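Local coordinates for sister chromatid cohesion protein PDS5 homolog C (Arabidopsis thaliana, PDB 7DE9) that contributes to sister chromatid cohesion and DNA repair by homologous recombination and, through its tudor domain, binds monomethylated histone H3, at residues V19-D24 with D50-Y55; E33-D36 with K41-V44. One frame throughout, in Å; residues are numbered along the deposited sequence.

Interaction 1: residues V19-D24 with D50-Y55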
loop_
_atom_site.group_PDB
_atom_site.type_symbol
_atom_site.label_atom_id
_atom_site.label_comp_id
_atom_site.label_asym_id
_atom_site.label_seq_id
_atom_site.Cartn_x
_atom_site.Cartn_y
_atom_site.Cartn_z
ATOM N N VAL A 19 4.562 -0.914 -3.242
ATOM C CA VAL A 19 3.679 -2.062 -3.093
ATOM C C VAL A 19 3.829 -2.965 -4.311
ATOM O O VAL A 19 3.833 -2.490 -5.449
ATOM C CB VAL A 19 2.201 -1.634 -2.931
ATOM C CG1 VAL A 19 1.324 -2.836 -2.668
ATOM C CG2 VAL A 19 2.050 -0.613 -1.802
ATOM N N TRP A 20 3.972 -4.260 -4.057
ATOM C CA TRP A 20 4.127 -5.252 -5.113
ATOM C C TRP A 20 2.776 -5.657 -5.705
ATOM O O TRP A 20 1.896 -6.142 -4.994
ATOM C CB TRP A 20 4.866 -6.474 -4.556
ATOM C CG TRP A 20 5.048 -7.598 -5.504
ATOM C CD1 TRP A 20 4.328 -8.755 -5.548
ATOM C CD2 TRP A 20 6.030 -7.694 -6.542
ATOM N NE1 TRP A 20 4.797 -9.562 -6.553
ATOM C CE2 TRP A 20 5.840 -8.932 -7.182
ATOM C CE3 TRP A 20 7.047 -6.847 -6.998
ATOM C CZ2 TRP A 20 6.628 -9.348 -8.253
ATOM C CZ3 TRP A 20 7.828 -7.260 -8.059
ATOM C CH2 TRP A 20 7.615 -8.504 -8.675
ATOM N N TRP A 21 2.614 -5.447 -7.007
ATOM C CA TRP A 21 1.481 -5.990 -7.751
ATOM C C TRP A 21 1.975 -7.205 -8.524
ATOM O O TRP A 21 2.727 -7.066 -9.511
ATOM C CB TRP A 21 0.878 -4.964 -8.712
ATOM C CG TRP A 21 0.175 -3.813 -8.052
ATOM C CD1 TRP A 21 0.426 -3.294 -6.814
ATOM C CD2 TRP A 21 -0.897 -3.049 -8.601
ATOM N NE1 TRP A 21 -0.425 -2.242 -6.567
ATOM C CE2 TRP A 21 -1.250 -2.075 -7.648
ATOM C CE3 TRP A 21 -1.595 -3.089 -9.814
ATOM C CZ2 TRP A 21 -2.269 -1.155 -7.864
ATOM C CZ3 TRP A 21 -2.606 -2.172 -10.030
ATOM C CH2 TRP A 21 -2.934 -1.217 -9.059
ATOM N N PRO A 22 1.591 -8.401 -8.047
ATOM C CA PRO A 22 2.054 -9.679 -8.597
ATOM C C PRO A 22 1.729 -9.839 -10.077
ATOM O O PRO A 22 2.536 -10.396 -10.823
ATOM C CB PRO A 22 1.295 -10.713 -7.762
ATOM C CG PRO A 22 1.002 -10.030 -6.485
ATOM C CD PRO A 22 0.795 -8.584 -6.819
HETATM N N MSE A 23 0.560 -9.368 -10.493
HETATM C CA MSE A 23 0.130 -9.578 -11.867
HETATM C C MSE A 23 1.040 -8.873 -12.849
HETATM O O MSE A 23 1.261 -9.366 -13.951
HETATM C CB MSE A 23 -1.300 -9.106 -12.075
HETATM C CG MSE A 23 -2.262 -10.251 -12.255
HETATM SE SE MSE A 23 -4.052 -9.624 -12.546
HETATM C CE MSE A 23 -4.007 -9.426 -14.452
ATOM N N ASP A 24 1.556 -7.713 -12.452
ATOM C CA ASP A 24 2.473 -6.958 -13.303
ATOM C C ASP A 24 3.931 -7.277 -13.002
ATOM O O ASP A 24 4.823 -6.800 -13.703
ATOM C CB ASP A 24 2.258 -5.448 -13.147
ATOM C CG ASP A 24 0.904 -4.977 -13.661
ATOM O OD1 ASP A 24 0.245 -5.715 -14.425
ATOM O OD2 ASP A 24 0.509 -3.850 -13.297
ATOM N N ASP A 50 -3.696 6.123 -8.761
ATOM C CA ASP A 50 -4.440 4.985 -8.240
ATOM C C ASP A 50 -4.525 5.073 -6.725
ATOM O O ASP A 50 -3.694 5.720 -6.093
ATOM C CB ASP A 50 -3.786 3.669 -8.656
ATOM C CG ASP A 50 -4.163 3.251 -10.057
ATOM O OD1 ASP A 50 -4.862 4.030 -10.739
ATOM O OD2 ASP A 50 -3.764 2.143 -10.480
ATOM N N GLN A 51 -5.546 4.443 -6.149
ATOM C CA GLN A 51 -5.673 4.308 -4.695
ATOM C C GLN A 51 -6.066 2.878 -4.353
ATOM O O GLN A 51 -6.809 2.236 -5.099
ATOM C CB GLN A 51 -6.713 5.277 -4.132
ATOM C CG GLN A 51 -6.461 6.732 -4.489
ATOM C CD GLN A 51 -7.626 7.638 -4.136
ATOM O OE1 GLN A 51 -8.738 7.459 -4.631
ATOM N NE2 GLN A 51 -7.370 8.624 -3.282
ATOM N N GLU A 52 -5.569 2.373 -3.234
ATOM C CA GLU A 52 -5.950 1.035 -2.792
ATOM C C GLU A 52 -6.171 1.033 -1.291
ATOM O O GLU A 52 -5.417 1.656 -0.552
ATOM C CB GLU A 52 -4.886 -0.009 -3.159
ATOM C CG GLU A 52 -4.958 -0.528 -4.592
ATOM C CD GLU A 52 -3.970 -1.658 -4.860
ATOM O OE1 GLU A 52 -2.841 -1.608 -4.320
ATOM O OE2 GLU A 52 -4.327 -2.597 -5.604
ATOM N N ILE A 53 -7.221 0.353 -0.854
ATOM C CA ILE A 53 -7.388 0.007 0.551
ATOM C C ILE A 53 -6.829 -1.396 0.724
ATOM O O ILE A 53 -7.353 -2.342 0.142
ATOM C CB ILE A 53 -8.853 0.039 0.987
ATOM C CG1 ILE A 53 -9.429 1.440 0.821
ATOM C CG2 ILE A 53 -8.985 -0.396 2.432
ATOM C CD1 ILE A 53 -10.917 1.485 1.042
ATOM N N LEU A 54 -5.769 -1.524 1.516
ATOM C CA LEU A 54 -4.958 -2.739 1.547
ATOM C C LEU A 54 -4.791 -3.345 2.933
ATOM O O LEU A 54 -4.674 -2.625 3.920
ATOM C CB LEU A 54 -3.558 -2.449 0.993
ATOM C CG LEU A 54 -3.381 -2.081 -0.477
ATOM C CD1 LEU A 54 -1.961 -1.607 -0.713
ATOM C CD2 LEU A 54 -3.698 -3.279 -1.359
ATOM N N TYR A 55 -4.754 -4.674 2.988
ATOM C CA TYR A 55 -4.234 -5.385 4.143
ATOM C C TYR A 55 -2.767 -5.669 3.864
ATOM O O TYR A 55 -2.434 -6.614 3.152
ATOM C CB TYR A 55 -4.998 -6.682 4.389
ATOM C CG TYR A 55 -4.593 -7.426 5.645
ATOM C CD1 TYR A 55 -4.802 -6.875 6.903
ATOM C CD2 TYR A 55 -4.020 -8.688 5.572
ATOM C CE1 TYR A 55 -4.446 -7.555 8.050
ATOM C CE2 TYR A 55 -3.663 -9.378 6.714
ATOM C CZ TYR A 55 -3.873 -8.806 7.949
ATOM O OH TYR A 55 -3.515 -9.490 9.089
#
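Trp-21 and Glu-52 meet from opposite directions and bury more surface than any other residues of this contact, a worked example of strands held together by side chains across the hollow of a curled sheet. OE2 of Glu-52 lies over one face of the indole, 3.2 Å above the ring plane and displaced toward its rim, and its nearest ring atom is CZ2 of Trp-21, at 3.4 Å. The ring and carboxylate planes are 30° apart. An extended Glu-52 chain (chi2 -174°) carries the acid group across to the indole. Tyr-46 completes this corner, its hydroxyl hydrogen-bonded both to NE1 of Trp-21 and to OE1 of Glu-52, which should fix the ring's rotation and steady the acid. At the far end of the indole, CH2 of Trp-21 comes within 3.7 Å of OD2 of Asp-50. Nearby, Val-19 and Leu-54 meet tip to tip, CG1 of Val-19 lying 4.0 Å from CD1 of Leu-54. The bound peptide shares these groups: a basic side chain of the peptide pairs with Glu-52 OE2 and makes a cation-pi contact with Trp-21, and its modified side chain is hydrogen-bonded to Asp-50 OD2. A leucine in place of Trp-21 would probably leave the Tyr-46 hydroxyl without its indole partner and Glu-52 OE2 without a flat surface beside it. Tyr-28, edge-to-face with Trp-21, probably adds a second aromatic side, and such aromatic residues beside acidic ones are the hallmark of a tudor-domain pocket for methylated lysine.

Interaction 2: residues E33-D36 with K41-V44; sequences ESYD and KHLV
Leu-43 packs against Glu-33 and Ser-34 across an antiparallel beta hairpin, in which the axes of 33-36 and 41-44 approach to 4.7 Å and which illustrates how one pairing builds two different surfaces. From the backbone outward, CB of Leu-43 touches OG of Ser-34 at 3.3 Å. CG follows, 4.1 Å from both OG of Ser-34 and OE1 of Glu-33. At the tip, CD2 sits only 3.2 Å from OE1 of Glu-33, an apolar methyl pressed against an acid oxygen; the leucine side chain also packs on Ile-53 of strand 51-54. With its CG anti to the backbone N (chi1 175°), the leucine chain lies alongside that of Glu-33, both pointing the same way. Backbone bonds hold the frame. Asp-36 and Lys-41 are a hydrogen-bonded pair, the amide of each donating to the carbonyl of the other, while Glu-33 N binds Leu-43 O and Leu-43 N binds Ser-34 O. Ser-34 N, by contrast, is buried without a partner. Tyr-35 and His-42, next to Asp-36 and Lys-41, form a non-hydrogen-bonded pair, with side chains on the sheet face opposite Leu-43. NE2 of His-42 is bound to the carbonyl of Gly-9, in the N-terminal segment, which anchors the imidazole. The two rings meet obliquely, planes 38° apart, and CD1 of Tyr-35 stands over the centre of the imidazole, 3.3 Å above its plane.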
loop_
_atom_site.group_PDB
_atom_site.type_symbol
_atom_site.label_atom_id
_atom_site.label_comp_id
_atom_site.label_asym_id
_atom_site.label_seq_id
_atom_site.Cartn_x
_atom_site.Cartn_y
_atom_site.Cartn_z
ATOM N N GLU A 33 -1.709 7.062 3.509
ATOM C CA GLU A 33 -2.428 8.247 3.955
ATOM C C GLU A 33 -3.216 8.041 5.251
ATOM O O GLU A 33 -3.402 8.980 6.019
ATOM C CB GLU A 33 -3.375 8.729 2.858
ATOM C CG GLU A 33 -3.895 10.135 3.103
ATOM C CD GLU A 33 -5.397 10.237 2.972
ATOM O OE1 GLU A 33 -5.948 9.698 1.989
ATOM O OE2 GLU A 33 -6.028 10.851 3.860
ATOM N N SER A 34 -3.685 6.824 5.499
ATOM C CA SER A 34 -4.421 6.558 6.727
ATOM C C SER A 34 -4.433 5.083 7.083
ATOM O O SER A 34 -4.027 4.239 6.288
ATOM C CB SER A 34 -5.857 7.064 6.610
ATOM O OG SER A 34 -6.491 6.484 5.491
ATOM N N TYR A 35 -4.906 4.793 8.291
ATOM C CA TYR A 35 -5.025 3.429 8.799
ATOM C C TYR A 35 -6.347 3.236 9.536
ATOM O O TYR A 35 -6.688 3.999 10.446
ATOM C CB TYR A 35 -3.857 3.097 9.728
ATOM C CG TYR A 35 -3.916 1.717 10.351
ATOM C CD1 TYR A 35 -3.794 0.576 9.571
ATOM C CD2 TYR A 35 -4.069 1.562 11.722
ATOM C CE1 TYR A 35 -3.839 -0.683 10.141
ATOM C CE2 TYR A 35 -4.112 0.315 12.297
ATOM C CZ TYR A 35 -3.996 -0.805 11.504
ATOM O OH TYR A 35 -4.040 -2.052 12.090
ATOM N N ASP A 36 -7.088 2.212 9.134
ATOM C CA ASP A 36 -8.336 1.848 9.788
ATOM C C ASP A 36 -8.047 0.748 10.795
ATOM O O ASP A 36 -7.805 -0.398 10.416
ATOM C CB ASP A 36 -9.366 1.396 8.750
ATOM C CG ASP A 36 -10.708 1.033 9.361
ATOM O OD1 ASP A 36 -10.751 0.201 10.292
ATOM O OD2 ASP A 36 -11.731 1.578 8.894
ATOM N N LYS A 41 -6.764 -1.904 7.894
ATOM C CA LYS A 41 -6.601 -1.463 6.517
ATOM C C LYS A 41 -5.737 -0.209 6.420
ATOM O O LYS A 41 -5.875 0.708 7.229
ATOM C CB LYS A 41 -7.965 -1.177 5.889
ATOM C CG LYS A 41 -8.864 -2.388 5.718
ATOM C CD LYS A 41 -8.305 -3.328 4.674
ATOM C CE LYS A 41 -7.931 -4.660 5.293
ATOM N NZ LYS A 41 -9.125 -5.388 5.812
ATOM N N HIS A 42 -4.854 -0.178 5.426
ATOM C CA HIS A 42 -4.108 1.034 5.082
ATOM C C HIS A 42 -4.615 1.610 3.774
ATOM O O HIS A 42 -4.856 0.871 2.831
ATOM C CB HIS A 42 -2.615 0.753 4.945
ATOM C CG HIS A 42 -1.931 0.447 6.240
ATOM N ND1 HIS A 42 -1.841 -0.831 6.746
ATOM C CD2 HIS A 42 -1.294 1.251 7.122
ATOM C CE1 HIS A 42 -1.178 -0.801 7.889
ATOM N NE2 HIS A 42 -0.832 0.448 8.138
ATOM N N LEU A 43 -4.761 2.927 3.711
ATOM C CA LEU A 43 -5.105 3.577 2.459
ATOM C C LEU A 43 -3.823 4.028 1.789
ATOM O O LEU A 43 -3.087 4.831 2.345
ATOM C CB LEU A 43 -6.037 4.765 2.691
ATOM C CG LEU A 43 -6.394 5.620 1.476
ATOM C CD1 LEU A 43 -7.093 4.801 0.410
ATOM C CD2 LEU A 43 -7.269 6.776 1.902
ATOM N N VAL A 44 -3.546 3.491 0.610
ATOM C CA VAL A 44 -2.353 3.869 -0.141
ATOM C C VAL A 44 -2.741 4.693 -1.361
ATOM O O VAL A 44 -3.573 4.271 -2.181
ATOM C CB VAL A 44 -1.538 2.633 -0.579
ATOM C CG1 VAL A 44 -0.346 3.040 -1.442
ATOM C CG2 VAL A 44 -1.067 1.859 0.642
#

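From the N terminus, residues 19-24 come first and wait for their partner until 50-55, so interaction 1 closes the long loop; the hairpin of interaction 2, 33-36 with 41-44, falls wholly within that span, and the two contacts nest without crossing. Interaction 2 joins strands that are neighbours in the sheet. Interaction 1 instead joins strand 16-21 to strand 51-54, separated in sheet order by the two hairpin strands, and so reaches across the curve of this SH3-like fold. The contacts also meet directly: two probable hydrogen bonds, Glu-52 O to Val-44 N and Leu-54 O to His-42 N, each 2.9 Å, together pair strand 51-54 with strand 41-46.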